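Local atomic coordinates of eukaryotic translation initiation factor 2D (Homo sapiens, PDB entry 5W2F), a protein that delivers tRNA to the P-site of the eukaryotic ribosome without needing GTP, and is represented here by its C-terminal region. Residues V33-I36 / V37-A41; R56-P59 / I60-D63; L178-L182 / L183-Q187. All blocks are in the same frame, centred on the assembly; numbering follows the deposited sequence.

Contact 1: V33-I36 / V37-A41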
ATOM      1  N   VAL A  33      -6.418   0.672 -14.851  1.00 21.92           N
ATOM      2  CA  VAL A  33      -5.145   0.880 -15.561  1.00 20.49           C
ATOM      3  C   VAL A  33      -5.101   0.034 -16.829  1.00 20.97           C
ATOM      4  O   VAL A  33      -4.716   0.519 -17.910  1.00 22.43           O
ATOM      5  CB  VAL A  33      -3.917   0.561 -14.669  1.00 21.62           C
ATOM      6  CG1 VAL A  33      -2.629   0.703 -15.478  1.00 22.30           C
ATOM      7  CG2 VAL A  33      -3.895   1.465 -13.441  1.00 23.31           C
ATOM      8  N   ARG A  34      -5.524  -1.224 -16.703  1.00 21.63           N
ATOM      9  CA  ARG A  34      -5.520  -2.142 -17.827  1.00 22.66           C
ATOM     10  C   ARG A  34      -6.394  -1.629 -18.969  1.00 23.62           C
ATOM     11  O   ARG A  34      -5.958  -1.578 -20.126  1.00 23.53           O
ATOM     12  CB  ARG A  34      -5.903  -3.556 -17.374  1.00 26.25           C
ATOM     13  CG  ARG A  34      -4.817  -4.215 -16.520  1.00 33.47           C
ATOM     14  CD  ARG A  34      -5.265  -5.563 -15.942  1.00 38.17           C
ATOM     15  NE  ARG A  34      -4.297  -6.116 -14.983  1.00 40.13           N
ATOM     16  CZ  ARG A  34      -3.150  -6.725 -15.303  1.00 39.58           C
ATOM     17  NH1 ARG A  34      -2.350  -7.177 -14.336  1.00 44.89           N
ATOM     18  NH2 ARG A  34      -2.788  -6.897 -16.577  1.00 40.86           N
ATOM     19  N   THR A  35      -7.607  -1.220 -18.646  1.00 24.23           N
ATOM     20  CA  THR A  35      -8.503  -0.661 -19.644  1.00 24.66           C
ATOM     21  C   THR A  35      -7.902   0.567 -20.319  1.00 24.01           C
ATOM     22  O   THR A  35      -7.956   0.717 -21.554  1.00 25.55           O
ATOM     23  CB  THR A  35      -9.855  -0.312 -18.996  1.00 28.50           C
ATOM     24  OG1 THR A  35     -10.448  -1.524 -18.524  1.00 31.32           O
ATOM     25  CG2 THR A  35     -10.780   0.379 -19.958  1.00 30.26           C
ATOM     26  N   ILE A  36      -7.333   1.448 -19.512  1.00 23.19           N
ATOM     27  CA  ILE A  36      -6.769   2.689 -20.038  1.00 24.86           C
ATOM     28  C   ILE A  36      -5.618   2.428 -21.003  1.00 23.19           C
ATOM     29  O   ILE A  36      -5.523   3.041 -22.080  1.00 25.47           O
ATOM     30  CB  ILE A  36      -6.322   3.610 -18.893  1.00 25.67           C
ATOM     31  CG1 ILE A  36      -7.552   4.165 -18.189  1.00 26.03           C
ATOM     32  CG2 ILE A  36      -5.429   4.745 -19.376  1.00 25.79           C
ATOM     33  CD1 ILE A  36      -7.268   4.686 -16.799  1.00 27.55           C
ATOM     34  N   VAL A  37      -4.728   1.531 -20.609  1.00 22.92           N
ATOM     35  CA  VAL A  37      -3.567   1.251 -21.430  1.00 22.66           C
ATOM     36  C   VAL A  37      -3.958   0.536 -22.721  1.00 22.24           C
ATOM     37  O   VAL A  37      -3.415   0.844 -23.800  1.00 23.56           O
ATOM     38  CB  VAL A  37      -2.494   0.491 -20.628  1.00 24.08           C
ATOM     39  CG1 VAL A  37      -1.360   0.018 -21.515  1.00 26.67           C
ATOM     40  CG2 VAL A  37      -1.951   1.379 -19.515  1.00 25.33           C
ATOM     41  N   ILE A  38      -4.886  -0.415 -22.627  1.00 22.93           N
ATOM     42  CA  ILE A  38      -5.381  -1.095 -23.822  1.00 23.06           C
ATOM     43  C   ILE A  38      -5.998  -0.073 -24.766  1.00 24.35           C
ATOM     44  O   ILE A  38      -5.722  -0.092 -25.969  1.00 26.42           O
ATOM     45  CB  ILE A  38      -6.327  -2.252 -23.469  1.00 24.09           C
ATOM     46  CG1 ILE A  38      -5.516  -3.393 -22.822  1.00 25.42           C
ATOM     47  CG2 ILE A  38      -7.045  -2.775 -24.704  1.00 26.53           C
ATOM     48  CD1 ILE A  38      -6.351  -4.452 -22.139  1.00 26.36           C
ATOM     49  N   ASN A  39      -6.826   0.820 -24.226  1.00 24.35           N
ATOM     50  CA  ASN A  39      -7.456   1.846 -25.054  1.00 26.92           C
ATOM     51  C   ASN A  39      -6.445   2.801 -25.675  1.00 27.29           C
ATOM     52  O   ASN A  39      -6.602   3.201 -26.839  1.00 26.52           O
ATOM     53  CB  ASN A  39      -8.490   2.632 -24.267  1.00 29.76           C
ATOM     54  CG  ASN A  39      -9.736   1.830 -23.976  1.00 33.60           C
ATOM     55  OD1 ASN A  39     -10.001   0.818 -24.613  1.00 40.14           O
ATOM     56  ND2 ASN A  39     -10.506   2.280 -22.999  1.00 37.34           N
ATOM     57  N   TYR A  40      -5.397   3.137 -24.925  1.00 24.43           N
ATOM     58  CA  TYR A  40      -4.351   4.005 -25.451  1.00 25.61           C
ATOM     59  C   TYR A  40      -3.708   3.350 -26.683  1.00 24.56           C
ATOM     60  O   TYR A  40      -3.538   3.988 -27.741  1.00 25.42           O
ATOM     61  CB  TYR A  40      -3.309   4.337 -24.365  1.00 24.06           C
ATOM     62  CG  TYR A  40      -2.232   5.263 -24.863  1.00 24.52           C
ATOM     63  CD1 TYR A  40      -1.095   4.775 -25.525  1.00 25.46           C
ATOM     64  CD2 TYR A  40      -2.340   6.632 -24.669  1.00 26.42           C
ATOM     65  CE1 TYR A  40      -0.120   5.640 -26.007  1.00 26.64           C
ATOM     66  CE2 TYR A  40      -1.374   7.500 -25.137  1.00 27.14           C
ATOM     67  CZ  TYR A  40      -0.272   7.006 -25.812  1.00 26.63           C
ATOM     68  OH  TYR A  40       0.657   7.898 -26.277  1.00 29.38           O
ATOM     69  N   ALA A  41      -3.367   2.073 -26.566  1.00 22.85           N
ATOM     70  CA  ALA A  41      -2.735   1.381 -27.681  1.00 21.93           C
ATOM     71  C   ALA A  41      -3.641   1.316 -28.903  1.00 24.11           C
ATOM     72  O   ALA A  41      -3.191   1.534 -30.033  1.00 24.72           O
ATOM     73  CB  ALA A  41      -2.310  -0.013 -27.260  1.00 23.70           C
TER

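Contact 2: R56-P59 / I60-D63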
ATOM      1  N   ARG A  56       3.569  -1.788 -30.413  1.00 21.27           N
ATOM      2  CA  ARG A  56       4.713  -0.953 -30.748  1.00 22.03           C
ATOM      3  C   ARG A  56       4.631   0.297 -29.875  1.00 23.84           C
ATOM      4  O   ARG A  56       3.705   1.079 -29.992  1.00 28.98           O
ATOM      5  CB  ARG A  56       4.696  -0.561 -32.222  1.00 26.93           C
ATOM      6  CG  ARG A  56       4.733  -1.733 -33.191  1.00 34.07           C
ATOM      7  CD  ARG A  56       4.521  -1.282 -34.642  1.00 45.70           C
ATOM      8  NE  ARG A  56       3.093  -1.165 -34.993  1.00 56.14           N
ATOM      9  CZ  ARG A  56       2.367  -0.036 -35.064  1.00 61.41           C
ATOM     10  NH1 ARG A  56       2.899   1.180 -34.848  1.00 56.58           N
ATOM     11  NH2 ARG A  56       1.066  -0.132 -35.396  1.00 45.12           N
ATOM     12  N   LEU A  57       5.626   0.510 -29.038  1.00 21.86           N
ATOM     13  CA  LEU A  57       5.603   1.629 -28.132  1.00 23.38           C
ATOM     14  C   LEU A  57       5.884   2.940 -28.885  1.00 24.13           C
ATOM     15  O   LEU A  57       6.826   3.046 -29.661  1.00 27.51           O
ATOM     16  CB  LEU A  57       6.581   1.440 -26.983  1.00 24.83           C
ATOM     17  CG  LEU A  57       6.178   0.500 -25.826  1.00 31.90           C
ATOM     18  CD1 LEU A  57       5.841  -0.914 -26.201  1.00 37.02           C
ATOM     19  CD2 LEU A  57       7.285   0.545 -24.788  1.00 32.45           C
ATOM     20  N   ASP A  58       5.044   3.935 -28.633  1.00 23.35           N
ATOM     21  CA  ASP A  58       5.219   5.272 -29.178  1.00 25.42           C
ATOM     22  C   ASP A  58       6.139   6.064 -28.245  1.00 25.49           C
ATOM     23  O   ASP A  58       6.577   5.540 -27.200  1.00 24.56           O
ATOM     24  CB  ASP A  58       3.846   5.927 -29.396  1.00 25.80           C
ATOM     25  CG  ASP A  58       3.103   6.249 -28.107  1.00 25.75           C
ATOM     26  OD1 ASP A  58       3.450   5.722 -27.036  1.00 24.57           O
ATOM     27  OD2 ASP A  58       2.133   7.025 -28.194  1.00 28.42           O
ATOM     28  N   PRO A  59       6.474   7.303 -28.618  1.00 29.03           N
ATOM     29  CA  PRO A  59       7.411   8.016 -27.758  1.00 29.68           C
ATOM     30  C   PRO A  59       6.936   8.221 -26.329  1.00 27.58           C
ATOM     31  O   PRO A  59       7.744   8.128 -25.404  1.00 28.14           O
ATOM     32  CB  PRO A  59       7.595   9.343 -28.492  1.00 31.42           C
ATOM     33  CG  PRO A  59       7.455   8.970 -29.936  1.00 31.43           C
ATOM     34  CD  PRO A  59       6.356   7.950 -29.946  1.00 30.39           C
ATOM     35  N   ILE A  60       5.642   8.467 -26.146  1.00 27.45           N
ATOM     36  CA  ILE A  60       5.081   8.611 -24.803  1.00 27.84           C
ATOM     37  C   ILE A  60       5.300   7.351 -23.969  1.00 25.76           C
ATOM     38  O   ILE A  60       5.776   7.430 -22.833  1.00 27.71           O
ATOM     39  CB  ILE A  60       3.587   9.011 -24.880  1.00 27.36           C
ATOM     40  CG1 ILE A  60       3.496  10.489 -25.263  1.00 30.80           C
ATOM     41  CG2 ILE A  60       2.853   8.734 -23.565  1.00 29.29           C
ATOM     42  CD1 ILE A  60       2.129  10.942 -25.701  1.00 33.11           C
ATOM     43  N   LEU A  61       4.967   6.194 -24.534  1.00 23.85           N
ATOM     44  CA  LEU A  61       5.167   4.947 -23.805  1.00 25.06           C
ATOM     45  C   LEU A  61       6.657   4.665 -23.549  1.00 25.41           C
ATOM     46  O   LEU A  61       7.030   4.221 -22.470  1.00 27.50           O
ATOM     47  CB  LEU A  61       4.491   3.781 -24.520  1.00 24.00           C
ATOM     48  CG  LEU A  61       2.977   3.729 -24.344  1.00 24.87           C
ATOM     49  CD1 LEU A  61       2.370   2.717 -25.300  1.00 24.40           C
ATOM     50  CD2 LEU A  61       2.595   3.451 -22.880  1.00 31.54           C
ATOM     51  N   CYS A  62       7.503   4.915 -24.537  1.00 25.18           N
ATOM     52  CA  CYS A  62       8.944   4.698 -24.356  1.00 28.06           C
ATOM     53  C   CYS A  62       9.480   5.530 -23.206  1.00 28.68           C
ATOM     54  O   CYS A  62      10.261   5.047 -22.384  1.00 33.30           O
ATOM     55  CB  CYS A  62       9.708   5.034 -25.645  1.00 29.93           C
ATOM     56  SG  CYS A  62       9.496   3.817 -26.950  1.00 30.63           S
ATOM     57  N   ASP A  63       9.019   6.773 -23.150  1.00 29.12           N
ATOM     58  CA  ASP A  63       9.490   7.740 -22.177  0.53 33.28           C
ATOM     59  C   ASP A  63       9.111   7.324 -20.762  1.00 33.32           C
ATOM     60  O   ASP A  63       9.904   7.445 -19.842  1.00 38.89           O
ATOM     61  CB  ASP A  63       8.904   9.114 -22.516  0.53 34.12           C
ATOM     62  CG  ASP A  63       9.316  10.191 -21.538  0.53 37.24           C
ATOM     63  OD1 ASP A  63      10.524  10.321 -21.257  0.53 38.91           O
ATOM     64  OD2 ASP A  63       8.417  10.921 -21.065  0.53 41.14           O
TER
HETATM   65  O   HOH W   1       3.885   9.414 -28.381  1.00 35.72           O

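Contact 3: L178-L182 / L183-Q187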
ATOM      1  N   LEU A 178      -4.563  -6.576  21.313  1.00 19.18           N
ATOM      2  CA  LEU A 178      -4.400  -6.045  19.956  1.00 19.24           C
ATOM      3  C   LEU A 178      -5.140  -6.895  18.933  1.00 18.95           C
ATOM      4  O   LEU A 178      -5.641  -6.367  17.946  1.00 20.16           O
ATOM      5  CB  LEU A 178      -2.932  -5.926  19.538  1.00 19.48           C
ATOM      6  CG  LEU A 178      -2.200  -4.670  19.965  1.00 21.34           C
ATOM      7  CD1 LEU A 178      -2.824  -3.442  19.310  1.00 19.87           C
ATOM      8  CD2 LEU A 178      -2.141  -4.524  21.476  1.00 22.71           C
ATOM      9  N   GLY A 179      -5.172  -8.209  19.133  1.00 19.91           N
ATOM     10  CA  GLY A 179      -5.988  -9.050  18.267  1.00 20.59           C
ATOM     11  C   GLY A 179      -7.437  -8.612  18.274  1.00 19.73           C
ATOM     12  O   GLY A 179      -8.047  -8.422  17.215  1.00 20.87           O
ATOM     13  N   TRP A 180      -7.987  -8.388  19.467  1.00 21.06           N
ATOM     14  CA  TRP A 180      -9.348  -7.877  19.562  1.00 21.59           C
ATOM     15  C   TRP A 180      -9.497  -6.547  18.819  1.00 21.96           C
ATOM     16  O   TRP A 180     -10.387  -6.370  17.987  1.00 22.04           O
ATOM     17  CB  TRP A 180      -9.751  -7.725  21.029  1.00 23.85           C
ATOM     18  CG  TRP A 180     -10.926  -6.830  21.216  1.00 26.42           C
ATOM     19  CD1 TRP A 180     -12.227  -7.132  20.962  1.00 29.99           C
ATOM     20  CD2 TRP A 180     -10.902  -5.442  21.607  1.00 26.47           C
ATOM     21  NE1 TRP A 180     -13.023  -6.037  21.199  1.00 31.73           N
ATOM     22  CE2 TRP A 180     -12.236  -4.991  21.605  1.00 30.97           C
ATOM     23  CE3 TRP A 180      -9.889  -4.560  21.991  1.00 28.50           C
ATOM     24  CZ2 TRP A 180     -12.582  -3.685  21.959  1.00 33.10           C
ATOM     25  CZ3 TRP A 180     -10.233  -3.244  22.319  1.00 29.49           C
ATOM     26  CH2 TRP A 180     -11.570  -2.830  22.306  1.00 30.41           C
ATOM     27  N   LEU A 181      -8.637  -5.605  19.151  1.00 20.83           N
ATOM     28  CA  LEU A 181      -8.786  -4.255  18.637  1.00 20.01           C
ATOM     29  C   LEU A 181      -8.679  -4.232  17.122  1.00 19.76           C
ATOM     30  O   LEU A 181      -9.519  -3.635  16.436  1.00 20.85           O
ATOM     31  CB  LEU A 181      -7.742  -3.321  19.263  1.00 21.19           C
ATOM     32  CG  LEU A 181      -7.845  -1.836  18.859  1.00 22.45           C
ATOM     33  CD1 LEU A 181      -9.205  -1.267  19.245  1.00 25.35           C
ATOM     34  CD2 LEU A 181      -6.732  -0.978  19.446  1.00 26.40           C
ATOM     35  N   LEU A 182      -7.646  -4.872  16.591  1.00 18.34           N
ATOM     36  CA  LEU A 182      -7.361  -4.785  15.172  1.00 18.55           C
ATOM     37  C   LEU A 182      -8.252  -5.684  14.324  1.00 19.48           C
ATOM     38  O   LEU A 182      -8.704  -5.258  13.268  1.00 19.99           O
ATOM     39  CB  LEU A 182      -5.888  -5.092  14.902  1.00 19.17           C
ATOM     40  CG  LEU A 182      -4.905  -4.171  15.597  1.00 19.44           C
ATOM     41  CD1 LEU A 182      -3.468  -4.612  15.325  1.00 20.61           C
ATOM     42  CD2 LEU A 182      -5.080  -2.696  15.239  1.00 20.89           C
ATOM     43  N   LEU A 183      -8.479  -6.922  14.760  1.00 19.99           N
ATOM     44  CA  LEU A 183      -9.265  -7.869  13.962  1.00 20.57           C
ATOM     45  C   LEU A 183     -10.752  -7.726  14.178  1.00 21.60           C
ATOM     46  O   LEU A 183     -11.519  -7.880  13.250  1.00 23.85           O
ATOM     47  CB  LEU A 183      -8.882  -9.318  14.287  1.00 20.54           C
ATOM     48  CG  LEU A 183      -7.415  -9.692  14.062  1.00 20.86           C
ATOM     49  CD1 LEU A 183      -7.188 -11.133  14.496  1.00 22.34           C
ATOM     50  CD2 LEU A 183      -7.037  -9.547  12.604  1.00 22.57           C
ATOM     51  N   GLU A 184     -11.172  -7.482  15.413  1.00 22.73           N
ATOM     52  CA  GLU A 184     -12.600  -7.456  15.722  1.00 25.33           C
ATOM     53  C   GLU A 184     -13.145  -6.039  15.617  1.00 25.29           C
ATOM     54  O   GLU A 184     -14.084  -5.789  14.859  1.00 27.83           O
ATOM     55  CB  GLU A 184     -12.874  -8.075  17.084  1.00 26.84           C
ATOM     56  CG  GLU A 184     -12.530  -9.545  17.193  1.00 33.34           C
ATOM     57  CD  GLU A 184     -12.841 -10.108  18.587  1.00 43.18           C
ATOM     58  OE1 GLU A 184     -13.936  -9.826  19.136  1.00 48.06           O
ATOM     59  OE2 GLU A 184     -11.980 -10.822  19.153  1.00 51.91           O
ATOM     60  N   GLU A 185     -12.539  -5.096  16.325  1.00 22.83           N
ATOM     61  CA  GLU A 185     -13.058  -3.730  16.306  1.00 24.14           C
ATOM     62  C   GLU A 185     -12.823  -3.000  14.993  1.00 22.27           C
ATOM     63  O   GLU A 185     -13.751  -2.389  14.465  1.00 25.79           O
ATOM     64  CB  GLU A 185     -12.472  -2.932  17.446  1.00 25.61           C
ATOM     65  CG  GLU A 185     -12.957  -3.416  18.775  1.00 31.48           C
ATOM     66  CD  GLU A 185     -14.480  -3.353  18.883  1.00 39.27           C
ATOM     67  OE1 GLU A 185     -15.052  -2.273  18.642  1.00 42.32           O
ATOM     68  OE2 GLU A 185     -15.099  -4.400  19.157  1.00 47.63           O
ATOM     69  N   TYR A 186     -11.615  -3.099  14.439  1.00 20.39           N
ATOM     70  CA  TYR A 186     -11.315  -2.414  13.178  1.00 21.18           C
ATOM     71  C   TYR A 186     -11.411  -3.301  11.944  1.00 20.32           C
ATOM     72  O   TYR A 186     -11.262  -2.797  10.841  1.00 21.05           O
ATOM     73  CB  TYR A 186      -9.962  -1.689  13.259  1.00 20.79           C
ATOM     74  CG  TYR A 186      -9.975  -0.577  14.273  1.00 22.17           C
ATOM     75  CD1 TYR A 186     -10.876   0.481  14.145  1.00 25.66           C
ATOM     76  CD2 TYR A 186      -9.094  -0.551  15.344  1.00 25.21           C
ATOM     77  CE1 TYR A 186     -10.913   1.512  15.083  1.00 28.15           C
ATOM     78  CE2 TYR A 186      -9.119   0.479  16.265  1.00 27.38           C
ATOM     79  CZ  TYR A 186     -10.039   1.497  16.146  1.00 27.95           C
ATOM     80  OH  TYR A 186     -10.058   2.514  17.081  1.00 32.75           O
ATOM     81  N   GLN A 187     -11.656  -4.606  12.123  1.00 20.09           N
ATOM     82  CA  GLN A 187     -11.905  -5.540  10.999  0.54 21.46           C
ATOM     83  C   GLN A 187     -10.780  -5.547   9.967  1.00 20.95           C
ATOM     84  O   GLN A 187     -10.999  -5.723   8.764  1.00 23.22           O
ATOM     85  CB  GLN A 187     -13.258  -5.243  10.329  0.54 23.53           C
ATOM     86  CG  GLN A 187     -14.453  -5.514  11.228  0.54 25.27           C
ATOM     87  CD  GLN A 187     -14.703  -6.994  11.439  0.54 28.11           C
ATOM     88  OE1 GLN A 187     -14.762  -7.763  10.486  0.54 33.77           O
ATOM     89  NE2 GLN A 187     -14.847  -7.399  12.698  0.54 31.62           N
TER

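Contact 1: V33-I36 / V37-A41
Val33 lies alongside Val37 one helical turn on, both side chains pointing the same way, and the overlap comes down to one methyl of each: Val33 CG1 meets Val37 CG2 at 4.1 Å. The two methyls come from different branches. In Val33, CG1 stands anti to the backbone N (chi1 176°) and leans forward beside its own carbonyl carbon; in Val37, CG2 is the branch next to the backbone N and reaches back, coming within 3.3 Å of Val33 O. That same oxygen takes the amide of Val37 in a fairly straight bond (N to O 2.9 Å, 162° at the hydrogen), so the methyl rests beside a carbonyl already in use.

A polar version of this spacing runs along the exposed side. Thr35 and Asn39 are also laid side by side, with Thr35 CG2 3.6 Å from Asn39 ND2. The threonine turns its methyl forward and its hydroxyl back, and OG1 bonds to the carbonyl of Ser31 in the preceding turn. Asn39 ND2 comes near Thr35 O, but at an angle too poor for a hydrogen bond; the backbone amide of Asn39 is what that oxygen receives, at 2.9 Å from N to O.

Ile36 offers Tyr40 only its carbonyl: Tyr40 N donates to Ile36 O at 2.8 Å, while the phenol swings away from this turn and gives its hydroxyl to Asp58. The valines pack on Leu83 and Leu87 of helix 79-89, and Ile36 meets Phe17 of helix 14-17. This is an amphipathic alpha-helix, 30-43, with its i to i+4 bonds intact, packed as one of the helices of the SWIB/MDM2-type domain.

Contact 2: R56-P59 / I60-D63
Asp58 reaches over to Leu61 as the N-cap of helix 59-65 in the SWIB/MDM2-type domain, its carboxylate standing in for the missing preceding turn. Asp58 OD1 accepts the amide of Leu61 at 3.0 Å from O to N, with 162° at the hydrogen. The N-H arrives from above the carboxylate plane, 36° out of it. The torsion that allows this places CG between the backbone N and the carbonyl carbon (chi1 68°), folding the carboxylate forward over the first turn instead of letting it extend outward.

The other oxygen, OD2, is held by the hydroxyl of Tyr40 from helix 30-43, and a water joins it weakly while accepting from Ile60 N, so a second amide of the first turn is satisfied through solvent. With one oxygen on the helix start and the other on a tyrosine, the carboxylate is fixed in rotation; the helix dipole and these donors would be expected to favour its charged form. Pro59 follows directly, in the first turn of the helix, where its lack of an N-H costs no helical bond.

Leu57, just before the cap, brings its side chain across that of Leu61 at about a right angle, CG meeting Leu61 CB at 3.9 Å. Its CB also touches the sulfur of Cys62, 3.8 Å from CB to SG. Leu57 continues onto Leu77 of strand 76-78, so this apolar patch ties the helix start to the small sheet beside it. Cys62 has SG beside its backbone N, turned back toward the residues before the helix. The first backbone bond of the helix closes beside it: Cys62 N donates to Asp58 O at 2.9 Å.

Contact 3: L178-L182 / L183-Q187
Trp180 is flanked by both glutamates that follow it a turn later. Glu185, bent at chi2 (-58°), holds its CG 3.1 Å above the indole plane, offset toward the rim, with CG 3.2 Å from Trp180 CZ2. Glu184 is extended beyond CG and comes to the edge instead: its OE1 lies near the ring plane, 3.7 Å from Trp180 CD1, with the carboxylate turned 83° to the indole. Arg149 adds a cation-pi contact to the same ring.

The apolar part is carried by Leu181 and Tyr186, which run side by side; Leu181 CD1 meets Tyr186 CE2 at 3.5 Å. Leu181 CG is anti to its backbone N (chi1 -177°), which brings CG and CD1 forward to the tyrosine.

Among backbone bonds, the spacing changes along the segment. Leu183 N donates to Gly179 O in the usual alpha pattern, but Trp180 O takes two amides, Glu184 N at 2.9 Å and Glu185 N at 3.0 Å, the latter being the straighter. Tyr186 N then reaches Leu181 O, also five residues back, so the helix widens into a pi-type turn before Gln187 leaves it with positive phi.

Helix 175-185 packs against the SUI1-type sheet through Leu182, on Ile113 and Ile115 of strand 113-121 and Ile193 of strand 193-194, while Leu181 and Tyr186 meet Ile145 of helix 139-150.

Contacts 1 and 2 belong to the SWIB/MDM2-type domain and meet through Tyr40. Contact 3 sits in the SUI1-type domain, its centre about 39 Å from that of contact 1 and about 47 Å from that of contact 2. All three are partly buried, with an apolar inner side against neighbouring helices or strands and a more polar outer side. Contact 1, mid-helix, keeps regular bonding with a valine pair inside and a Thr-Asn pair outside. Contact 2, at a helix start, relies on a carboxylate; contact 3, at a helix end, widens its turn and sets two glutamates against an indole.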